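Local atomic coordinates of mandalate racemase/muconate lactonizing enzyme (Unidentified, PDB entry 4E4U), a protein that is of unknown substrate but probably acts on carboxylate-bearing acids, as other members of the mandelate racemase/muconate lactonizing enzyme branch of the enolase superfamily do. Residues A[128-133]-A[332-337]. Residues are numbered along the deposited sequence; the frame is centred on the assembly and turned at random. Where two conformers were deposited one is given.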
# COMPACT_ATOMS: atom_id res chain seq x y z
N TYR A 128 -37.20 -4.41 -10.14
CA TYR A 128 -36.87 -4.61 -11.54
C TYR A 128 -37.19 -6.03 -11.92
O TYR A 128 -37.40 -6.87 -11.05
CB TYR A 128 -35.40 -4.33 -11.80
CG TYR A 128 -34.42 -5.37 -11.31
CD1 TYR A 128 -34.05 -6.44 -12.12
CD2 TYR A 128 -33.79 -5.24 -10.08
CE1 TYR A 128 -33.09 -7.38 -11.70
CE2 TYR A 128 -32.85 -6.16 -9.65
CZ TYR A 128 -32.50 -7.23 -10.46
OH TYR A 128 -31.55 -8.14 -10.05
N THR A 129 -37.22 -6.30 -13.22
CA THR A 129 -37.32 -7.68 -13.68
C THR A 129 -36.36 -7.95 -14.83
O THR A 129 -35.98 -7.03 -15.57
CB THR A 129 -38.76 -8.05 -14.10
OG1 THR A 129 -38.82 -9.44 -14.46
CG2 THR A 129 -39.23 -7.19 -15.27
N TYR A 130 -35.93 -9.20 -14.96
CA TYR A 130 -35.35 -9.67 -16.20
C TYR A 130 -36.37 -9.50 -17.31
O TYR A 130 -37.58 -9.59 -17.09
CB TYR A 130 -35.01 -11.16 -16.11
CG TYR A 130 -33.55 -11.49 -15.93
CD1 TYR A 130 -32.61 -11.16 -16.89
CD2 TYR A 130 -33.12 -12.16 -14.80
CE1 TYR A 130 -31.28 -11.47 -16.74
CE2 TYR A 130 -31.79 -12.49 -14.63
CZ TYR A 130 -30.87 -12.14 -15.60
OH TYR A 130 -29.54 -12.45 -15.43
N LEU A 131 -35.87 -9.28 -18.52
CA LEU A 131 -36.72 -9.30 -19.70
C LEU A 131 -36.99 -10.75 -20.09
O LEU A 131 -36.06 -11.57 -20.18
CB LEU A 131 -36.04 -8.56 -20.85
CG LEU A 131 -35.72 -7.09 -20.56
CD1 LEU A 131 -34.98 -6.45 -21.74
CD2 LEU A 131 -36.99 -6.32 -20.24
N TYR A 132 -38.26 -11.08 -20.33
CA TYR A 132 -38.65 -12.42 -20.77
C TYR A 132 -39.35 -12.36 -22.12
O TYR A 132 -40.55 -12.66 -22.22
CB TYR A 132 -39.55 -13.08 -19.73
CG TYR A 132 -38.86 -13.41 -18.43
CD1 TYR A 132 -38.16 -14.60 -18.27
CD2 TYR A 132 -38.91 -12.54 -17.35
CE1 TYR A 132 -37.53 -14.90 -17.07
CE2 TYR A 132 -38.28 -12.82 -16.16
CZ TYR A 132 -37.59 -14.01 -16.02
OH TYR A 132 -36.97 -14.28 -14.82
N PRO A 133 -38.61 -12.01 -23.18
CA PRO A 133 -39.23 -11.85 -24.50
C PRO A 133 -39.54 -13.20 -25.11
O PRO A 133 -38.77 -14.14 -24.93
CB PRO A 133 -38.12 -11.14 -25.32
CG PRO A 133 -37.01 -10.82 -24.34
CD PRO A 133 -37.15 -11.80 -23.24
N ILE A 332 -32.73 -1.45 -4.93
CA ILE A 332 -33.80 -2.02 -5.75
C ILE A 332 -33.92 -3.51 -5.42
O ILE A 332 -32.94 -4.13 -4.99
CB ILE A 332 -33.48 -1.80 -7.25
CG1 ILE A 332 -34.72 -1.95 -8.14
CG2 ILE A 332 -32.31 -2.69 -7.71
CD1 ILE A 332 -34.48 -1.41 -9.55
N GLN A 333 -35.10 -4.08 -5.64
CA GLN A 333 -35.35 -5.48 -5.36
C GLN A 333 -35.67 -6.23 -6.63
O GLN A 333 -36.57 -5.85 -7.38
CB GLN A 333 -36.51 -5.63 -4.36
CG GLN A 333 -37.02 -7.06 -4.19
CD GLN A 333 -36.01 -7.99 -3.52
OE1 GLN A 333 -35.51 -7.69 -2.44
NE2 GLN A 333 -35.72 -9.11 -4.17
N GLU A 334 -34.95 -7.32 -6.88
CA GLU A 334 -35.23 -8.14 -8.03
C GLU A 334 -36.61 -8.77 -7.89
O GLU A 334 -36.95 -9.35 -6.85
CB GLU A 334 -34.18 -9.25 -8.19
CG GLU A 334 -34.37 -10.06 -9.47
CD GLU A 334 -33.12 -10.82 -9.89
OE1 GLU A 334 -32.26 -11.07 -9.02
OE2 GLU A 334 -33.01 -11.15 -11.09
N SER A 335 -37.40 -8.64 -8.95
CA SER A 335 -38.70 -9.28 -9.02
C SER A 335 -38.76 -10.21 -10.20
O SER A 335 -38.11 -9.97 -11.22
CB SER A 335 -39.79 -8.22 -9.13
OG SER A 335 -39.77 -7.40 -7.98
N ILE A 336 -39.51 -11.29 -10.06
CA ILE A 336 -39.71 -12.21 -11.17
C ILE A 336 -41.00 -11.78 -11.85
O ILE A 336 -42.10 -12.10 -11.39
CB ILE A 336 -39.71 -13.67 -10.71
CG1 ILE A 336 -38.34 -14.00 -10.09
CG2 ILE A 336 -39.99 -14.59 -11.88
CD1 ILE A 336 -38.21 -15.38 -9.50
N MET A 337 -40.84 -11.01 -12.92
CA MET A 337 -41.96 -10.31 -13.55
C MET A 337 -42.73 -9.53 -12.48
O MET A 337 -42.10 -8.79 -11.73
CB MET A 337 -42.81 -11.26 -14.39
CG MET A 337 -41.98 -11.84 -15.53
SD MET A 337 -42.86 -12.83 -16.72
CE MET A 337 -43.28 -14.20 -15.69
O HOH W 1 -36.32 -11.27 -12.89
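Y128 lays one face of its ring over the backbone of E334, with E334 CA 3.8 Å from the ring centroid in a CH-pi contact. The ring reaches that place because CG of Y128 stands between its own backbone N and carbonyl carbon (chi1 74°), which swings it across the neighbouring strand. E334, extended beyond CG, runs past the phenol end of the ring, its carboxylate plane turned only 27° from the ring plane. At the other end I332 crosses Y128 at about a right angle, CG2 lying 3.8 Å from Y128 CD2.

Beneath this packing the strands 128-130 and 333-335 pair in parallel: Y128 N donates to Q333 O, and S335 N returns a shorter bond to Y128 O (2.7 Å). The strands then splay, and a water takes over, accepting from Y130 N and donating to S335 O. T129 OG1 is gripped twice, accepting from M337 N (3.0 Å) and donating a hydrogen bond to Y130 O on an in-plane lone pair. Farther along, Y132 CD2 lies 3.6 Å from M337 CG, and M337 SD makes an oblique Met-aromatic contact with the ring. Y132 lines the pocket of a bound dithiol, probably from the crystallisation liquor, and the M337 side chain is about 5 Å from that molecule.

The pairing joins the last barrel strand to the first, as closure of the enolase-type barrel requires. In its interior K164 bonds to Y128 OH; the buried E334 carboxylate is met by L310 N at OE1 and, through a long, weak ion pair, by K164 at OE2.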